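Local coordinates for PUA domain-containing protein (Archaeoglobus fulgidus DSM 4304, PDB 2Q07) that forms the C-terminal part of an archaeosine synthase type 1 family protein and probably binds RNA in the course of tRNA modification, at residues A[219-222]-A[223-227]; A[242-246]-A[247-251]; A[141-144]-A[145-149]. One frame throughout, in Å; residues are numbered along the deposited sequence.

Contact 1. Residues A[219-222]-A[223-227]; sequences EKIA and AYLLE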
loop_
_atom_site.group_PDB
_atom_site.type_symbol
_atom_site.label_atom_id
_atom_site.label_comp_id
_atom_site.label_asym_id
_atom_site.label_seq_id
_atom_site.Cartn_x
_atom_site.Cartn_y
_atom_site.Cartn_z
ATOM N N GLU A 219 -19.815 -3.972 -4.914
ATOM C CA GLU A 219 -20.570 -3.543 -6.096
ATOM C C GLU A 219 -20.262 -2.245 -6.835
ATOM O O GLU A 219 -20.001 -2.268 -8.034
ATOM C CB GLU A 219 -22.076 -3.577 -5.809
ATOM C CG GLU A 219 -22.900 -3.793 -7.083
ATOM C CD GLU A 219 -24.402 -3.610 -6.888
ATOM O OE1 GLU A 219 -24.919 -3.959 -5.805
ATOM O OE2 GLU A 219 -25.067 -3.134 -7.833
ATOM N N LYS A 220 -20.314 -1.118 -6.139
ATOM C CA LYS A 220 -20.078 0.185 -6.759
ATOM C C LYS A 220 -18.724 0.306 -7.443
ATOM O O LYS A 220 -18.635 0.812 -8.563
ATOM C CB LYS A 220 -20.222 1.305 -5.722
ATOM C CG LYS A 220 -21.067 0.928 -4.519
ATOM C CD LYS A 220 -20.361 -0.165 -3.711
ATOM C CE LYS A 220 -21.214 -0.744 -2.619
ATOM N NZ LYS A 220 -20.535 -1.949 -2.085
ATOM N N ILE A 221 -17.669 -0.158 -6.777
ATOM C CA ILE A 221 -16.335 -0.075 -7.352
ATOM C C ILE A 221 -16.182 -1.009 -8.540
ATOM O O ILE A 221 -15.705 -0.588 -9.586
ATOM C CB ILE A 221 -15.237 -0.390 -6.309
ATOM C CG1 ILE A 221 -15.268 0.670 -5.207
ATOM C CG2 ILE A 221 -13.877 -0.424 -6.984
ATOM C CD1 ILE A 221 -14.115 0.599 -4.231
ATOM N N ALA A 222 -16.576 -2.269 -8.363
ATOM C CA ALA A 222 -16.521 -3.264 -9.431
ATOM C C ALA A 222 -17.299 -2.726 -10.636
ATOM O O ALA A 222 -16.889 -2.913 -11.785
ATOM C CB ALA A 222 -17.143 -4.589 -8.950
ATOM N N ALA A 223 -18.421 -2.064 -10.353
ATOM C CA ALA A 223 -19.274 -1.475 -11.384
ATOM C C ALA A 223 -18.489 -0.402 -12.121
ATOM O O ALA A 223 -18.527 -0.323 -13.348
ATOM C CB ALA A 223 -20.529 -0.864 -10.752
ATOM N N TYR A 224 -17.765 0.415 -11.365
ATOM C CA TYR A 224 -16.963 1.471 -11.961
ATOM C C TYR A 224 -15.873 0.873 -12.845
ATOM O O TYR A 224 -15.680 1.320 -13.975
ATOM C CB TYR A 224 -16.325 2.340 -10.879
ATOM C CG TYR A 224 -15.442 3.425 -11.447
ATOM C CD1 TYR A 224 -15.997 4.573 -12.020
ATOM C CD2 TYR A 224 -14.055 3.299 -11.433
ATOM C CE1 TYR A 224 -15.192 5.569 -12.563
ATOM C CE2 TYR A 224 -13.237 4.292 -11.976
ATOM C CZ TYR A 224 -13.813 5.422 -12.537
ATOM O OH TYR A 224 -13.010 6.410 -13.061
ATOM N N LEU A 225 -15.162 -0.133 -12.333
ATOM C CA LEU A 225 -14.092 -0.788 -13.098
ATOM C C LEU A 225 -14.639 -1.434 -14.379
ATOM O O LEU A 225 -13.988 -1.412 -15.429
ATOM C CB LEU A 225 -13.389 -1.861 -12.242
ATOM C CG LEU A 225 -12.640 -1.421 -10.971
ATOM C CD1 LEU A 225 -12.209 -2.643 -10.167
ATOM C CD2 LEU A 225 -11.436 -0.590 -11.355
ATOM N N LEU A 226 -15.831 -2.012 -14.285
ATOM C CA LEU A 226 -16.471 -2.650 -15.429
ATOM C C LEU A 226 -16.754 -1.589 -16.491
ATOM O O LEU A 226 -16.524 -1.813 -17.678
ATOM C CB LEU A 226 -17.779 -3.323 -14.995
ATOM C CG LEU A 226 -18.530 -4.156 -16.040
ATOM C CD1 LEU A 226 -17.609 -5.237 -16.580
ATOM C CD2 LEU A 226 -19.766 -4.782 -15.417
ATOM N N GLU A 227 -17.246 -0.436 -16.050
ATOM C CA GLU A 227 -17.549 0.683 -16.941
ATOM C C GLU A 227 -16.315 1.110 -17.720
ATOM O O GLU A 227 -16.336 1.194 -18.951
ATOM C CB GLU A 227 -18.031 1.894 -16.140
ATOM C CG GLU A 227 -19.504 1.936 -15.822
ATOM C CD GLU A 227 -19.837 3.080 -14.880
ATOM O OE1 GLU A 227 -19.442 4.230 -15.176
ATOM O OE2 GLU A 227 -20.490 2.828 -13.844
#
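The carbonyl oxygen of I221 takes the amide of L225 in a short bond, L225 N to I221 O 2.8 Å and fairly straight at 166°. It is one rung of the alpha-helix 219-227, in the pre-PUA region. Three more i to i+4 bonds repeat the pattern: A223 N to E219 O at 2.8 Å, Y224 N to K220 O at 3.0 Å and L226 N to A222 O at 2.9 Å.

Side chains follow the same spacing. I221 and L225 stand one turn apart, and their branches meet alongside each other, I221 CG2 lying 4.2 Å from L225 CD1. L225 keeps CG beside its own backbone N (chi1 -63°), and CG consequently rides over the oxygen of the preceding turn. Y224 does the reverse: with CG anti to the backbone N (chi1 178°) its ring leads away from the first turn, while its CB remains by I221 O. A223 CB packs on the carbonyl oxygens of E219 and K220.

Helix 168-181 and the sheet of the PUA domain both pack against this helix, and L225 reaches both, touching F181 of the former and V263 of the latter. I221 rests on L177 of helix 168-181, while A222 meets V263 and V272, and the partly exposed L226 meets H265 and F270, in strands 261-265 and 270-275. The helix thereby joins the pre-PUA and PUA parts. K220 NZ is hydrogen-bonded to the backbone oxygen of R204, and the K220 chain lies on W185. The closest approach of L225 CG to the earlier turn is 3.5 Å, to I221 O.

Contact 2. Residues A[242-246]-A[247-251]; sequences GTIFA and GGVLR
V249 reaches back with one methyl to overlap I244, CG2 of V249 lying 4.2 Å from CG2 of I244 across a tight bend. That branch stays beside the V249 backbone N, while CG1 is anti to it (chi1 179°); the same CG2 also lies 3.7 Å from F245 O. The bend is a short 3-10 turn, closed by two successive i to i+3 bonds: G248 N to F245 O at 2.9 Å and V249 N to A246 O at 3.0 Å. G247 and G248 bring no side chains into this turn. The F245 ring leads away from the turn, and T243 CG2 sits 4.0 Å above one ring face, over its centre.

I244 rests on V293 and I235, and V249 on A290; the backbone of G248 is hydrogen-bonded to that of G236. Both flanking strands are outermost in the mixed sheet of the PUA domain, and the turn connects one edge of its strand order to the other. Strand 243-245 pairs with 289-297, and strand 249-252 pairs with 232-235, where L250 and R251 face E234 in a classic beta bulge.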
loop_
_atom_site.group_PDB
_atom_site.type_symbol
_atom_site.label_atom_id
_atom_site.label_comp_id
_atom_site.label_asym_id
_atom_site.label_seq_id
_atom_site.Cartn_x
_atom_site.Cartn_y
_atom_site.Cartn_z
ATOM N N GLY A 242 -18.355 -20.491 -7.599
ATOM C CA GLY A 242 -17.020 -20.745 -7.092
ATOM C C GLY A 242 -15.858 -20.592 -8.057
ATOM O O GLY A 242 -14.950 -19.802 -7.805
ATOM N N THR A 243 -15.880 -21.335 -9.161
ATOM C CA THR A 243 -14.784 -21.289 -10.129
ATOM C C THR A 243 -15.185 -20.974 -11.566
ATOM O O THR A 243 -16.275 -21.317 -12.010
ATOM C CB THR A 243 -14.019 -22.642 -10.161
ATOM O OG1 THR A 243 -13.557 -22.971 -8.843
ATOM C CG2 THR A 243 -12.822 -22.555 -11.099
ATOM N N ILE A 244 -14.271 -20.330 -12.286
ATOM C CA ILE A 244 -14.453 -19.989 -13.695
ATOM C C ILE A 244 -13.184 -20.453 -14.410
ATOM O O ILE A 244 -12.107 -19.877 -14.220
ATOM C CB ILE A 244 -14.626 -18.470 -13.903
ATOM C CG1 ILE A 244 -15.941 -18.007 -13.278
ATOM C CG2 ILE A 244 -14.614 -18.139 -15.398
ATOM C CD1 ILE A 244 -16.136 -16.512 -13.311
ATOM N N PHE A 245 -13.300 -21.509 -15.209
ATOM C CA PHE A 245 -12.137 -22.035 -15.916
ATOM C C PHE A 245 -11.797 -21.180 -17.123
ATOM O O PHE A 245 -12.626 -20.392 -17.586
ATOM C CB PHE A 245 -12.379 -23.490 -16.344
ATOM C CG PHE A 245 -12.583 -24.438 -15.190
ATOM C CD1 PHE A 245 -13.859 -24.680 -14.685
ATOM C CD2 PHE A 245 -11.498 -25.079 -14.599
ATOM C CE1 PHE A 245 -14.050 -25.543 -13.611
ATOM C CE2 PHE A 245 -11.681 -25.947 -13.519
ATOM C CZ PHE A 245 -12.960 -26.179 -13.027
ATOM N N ALA A 246 -10.581 -21.338 -17.636
ATOM C CA ALA A 246 -10.130 -20.559 -18.786
ATOM C C ALA A 246 -11.067 -20.694 -19.982
ATOM O O ALA A 246 -11.341 -19.719 -20.681
ATOM C CB ALA A 246 -8.719 -20.972 -19.171
ATOM N N GLY A 247 -11.563 -21.904 -20.207
ATOM C CA GLY A 247 -12.470 -22.145 -21.314
ATOM C C GLY A 247 -13.749 -21.326 -21.258
ATOM O O GLY A 247 -14.404 -21.131 -22.284
ATOM N N GLY A 248 -14.103 -20.843 -20.066
ATOM C CA GLY A 248 -15.313 -20.049 -19.914
ATOM C C GLY A 248 -15.098 -18.557 -20.107
ATOM O O GLY A 248 -16.050 -17.771 -20.076
ATOM N N VAL A 249 -13.843 -18.174 -20.319
ATOM C CA VAL A 249 -13.469 -16.776 -20.510
ATOM C C VAL A 249 -13.455 -16.383 -21.983
ATOM O O VAL A 249 -12.696 -16.941 -22.769
ATOM C CB VAL A 249 -12.065 -16.507 -19.935
ATOM C CG1 VAL A 249 -11.675 -15.057 -20.162
ATOM C CG2 VAL A 249 -12.030 -16.869 -18.458
ATOM N N LEU A 250 -14.291 -15.419 -22.356
ATOM C CA LEU A 250 -14.343 -14.961 -23.740
ATOM C C LEU A 250 -13.145 -14.051 -24.016
ATOM O O LEU A 250 -12.280 -14.374 -24.836
ATOM C CB LEU A 250 -15.651 -14.209 -23.996
ATOM C CG LEU A 250 -16.920 -15.064 -23.894
ATOM C CD1 LEU A 250 -18.152 -14.181 -23.769
ATOM C CD2 LEU A 250 -17.015 -15.963 -25.117
ATOM N N ARG A 251 -13.101 -12.916 -23.323
ATOM C CA ARG A 251 -12.011 -11.958 -23.472
ATOM C C ARG A 251 -11.554 -11.537 -22.081
ATOM O O ARG A 251 -12.305 -11.667 -21.117
ATOM C CB ARG A 251 -12.480 -10.723 -24.243
ATOM C CG ARG A 251 -13.120 -11.026 -25.583
ATOM C CD ARG A 251 -13.490 -9.744 -26.308
ATOM N NE ARG A 251 -14.238 -10.015 -27.531
ATOM C CZ ARG A 251 -14.656 -9.079 -28.379
ATOM N NH1 ARG A 251 -14.399 -7.799 -28.141
ATOM N NH2 ARG A 251 -15.340 -9.426 -29.462
#

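Contact 3. Residues A[141-144]-A[145-149]; sequences YTAE and KDVLS
The A143 methyl points at V147 across a surface loop, and V147 meets it with CG1, 4.0 Å from A143 CB. Between them the chain reverses sharply at K145, whose positive phi of 91° fits a classic gamma turn; D146 N returns to E144 O in a weak bond of 3.2 Å. E144 and K145 both extend beyond CG, yet their charged ends do not meet, E144 OE1 being 6.4 Å from K145 NZ. D146 instead folds its carboxylate forward: OD1 accepts L148 N at 2.9 Å, on the anti side and 32° out of the carboxylate plane, making an Asx turn within the type I turn 146-149.

The loop links strand 138-141 to helix 150-160 in the UDG-like domain. S149 is the N-cap of that helix, its OG bonded to S152 N. Backbone oxygens are held from outside too, that of D146 by S152 OG and that of V147 by H119 NE2. The chemistry thus implies a loop shaped mainly by polar turn and cap bonds with one small apolar touch; E144, whose ion pair with R155 is long and weak and which has the like charge of E151 close by, probably adds little ionic hold.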
loop_
_atom_site.group_PDB
_atom_site.type_symbol
_atom_site.label_atom_id
_atom_site.label_comp_id
_atom_site.label_asym_id
_atom_site.label_seq_id
_atom_site.Cartn_x
_atom_site.Cartn_y
_atom_site.Cartn_z
ATOM N N TYR A 141 19.074 13.934 11.780
ATOM C CA TYR A 141 19.024 12.701 12.561
ATOM C C TYR A 141 18.555 13.032 13.976
ATOM O O TYR A 141 19.121 13.896 14.639
ATOM C CB TYR A 141 20.398 12.033 12.572
ATOM C CG TYR A 141 20.893 11.701 11.184
ATOM C CD1 TYR A 141 21.459 12.687 10.376
ATOM C CD2 TYR A 141 20.722 10.423 10.646
ATOM C CE1 TYR A 141 21.835 12.420 9.071
ATOM C CE2 TYR A 141 21.095 10.144 9.334
ATOM C CZ TYR A 141 21.649 11.145 8.552
ATOM O OH TYR A 141 21.998 10.887 7.248
ATOM N N THR A 142 17.518 12.343 14.435
ATOM C CA THR A 142 16.945 12.624 15.748
ATOM C C THR A 142 17.107 11.533 16.801
ATOM O O THR A 142 16.678 11.704 17.943
ATOM C CB THR A 142 15.441 12.938 15.611
ATOM O OG1 THR A 142 14.810 11.912 14.832
ATOM C CG2 THR A 142 15.232 14.286 14.919
ATOM N N ALA A 143 17.728 10.422 16.430
ATOM C CA ALA A 143 17.896 9.323 17.366
ATOM C C ALA A 143 19.333 8.815 17.500
ATOM O O ALA A 143 20.014 8.543 16.511
ATOM C CB ALA A 143 16.981 8.177 16.967
ATOM N N GLU A 144 19.784 8.700 18.742
ATOM C CA GLU A 144 21.118 8.192 19.035
ATOM C C GLU A 144 20.974 7.185 20.175
ATOM O O GLU A 144 20.715 7.565 21.317
ATOM C CB GLU A 144 22.063 9.333 19.445
ATOM C CG GLU A 144 21.683 10.064 20.722
ATOM C CD GLU A 144 22.719 11.102 21.130
ATOM O OE1 GLU A 144 22.588 11.685 22.229
ATOM O OE2 GLU A 144 23.666 11.341 20.350
ATOM N N LYS A 145 21.120 5.905 19.850
ATOM C CA LYS A 145 21.010 4.818 20.826
ATOM C C LYS A 145 19.601 4.256 20.972
ATOM O O LYS A 145 19.391 3.059 20.814
ATOM C CB LYS A 145 21.482 5.256 22.220
ATOM C CG LYS A 145 22.939 5.676 22.325
ATOM C CD LYS A 145 23.274 6.053 23.766
ATOM C CE LYS A 145 24.732 6.445 23.928
ATOM N NZ LYS A 145 25.054 6.734 25.354
ATOM N N ASP A 146 18.641 5.120 21.282
ATOM C CA ASP A 146 17.263 4.677 21.496
ATOM C C ASP A 146 16.266 5.588 20.786
ATOM O O ASP A 146 16.267 6.793 20.998
ATOM C CB ASP A 146 16.970 4.677 23.001
ATOM C CG ASP A 146 15.837 3.747 23.382
ATOM O OD1 ASP A 146 14.834 3.673 22.635
ATOM O OD2 ASP A 146 15.952 3.096 24.447
ATOM N N VAL A 147 15.406 5.014 19.952
ATOM C CA VAL A 147 14.419 5.817 19.237
ATOM C C VAL A 147 13.296 6.288 20.173
ATOM O O VAL A 147 12.580 7.247 19.874
ATOM C CB VAL A 147 13.804 5.022 18.046
ATOM C CG1 VAL A 147 14.851 4.805 16.969
ATOM C CG2 VAL A 147 13.270 3.684 18.526
ATOM N N LEU A 148 13.181 5.624 21.323
ATOM C CA LEU A 148 12.148 5.920 22.312
ATOM C C LEU A 148 12.604 6.647 23.592
ATOM O O LEU A 148 11.843 6.742 24.548
ATOM C CB LEU A 148 11.443 4.615 22.696
ATOM C CG LEU A 148 10.259 4.094 21.867
ATOM C CD1 LEU A 148 10.449 4.352 20.386
ATOM C CD2 LEU A 148 10.097 2.604 22.141
ATOM N N SER A 149 13.829 7.161 23.619
ATOM C CA SER A 149 14.314 7.864 24.808
ATOM C C SER A 149 13.708 9.264 24.895
ATOM O O SER A 149 13.283 9.824 23.886
ATOM C CB SER A 149 15.842 7.967 24.785
ATOM O OG SER A 149 16.283 8.808 23.732
#

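Contacts 1 and 2 are both partly buried and contact 3 lies on the surface of the UDG-like domain; none is fully core. Contact 1 sets side chains between helix 168-181 and the PUA sheet, and contact 2 sits at the margin of that same sheet. These two are on the same side of the chain's centre, their nearest atoms about 9 Å apart, whereas contact 3 is on the opposite side, its centre about 47 Å from that of contact 1. Their local bonding also differs: regular i to i+4 helix bonds in contact 1, an i to i+3 turn between edge strands in contact 2, and side-chain turn and cap bonds in contact 3.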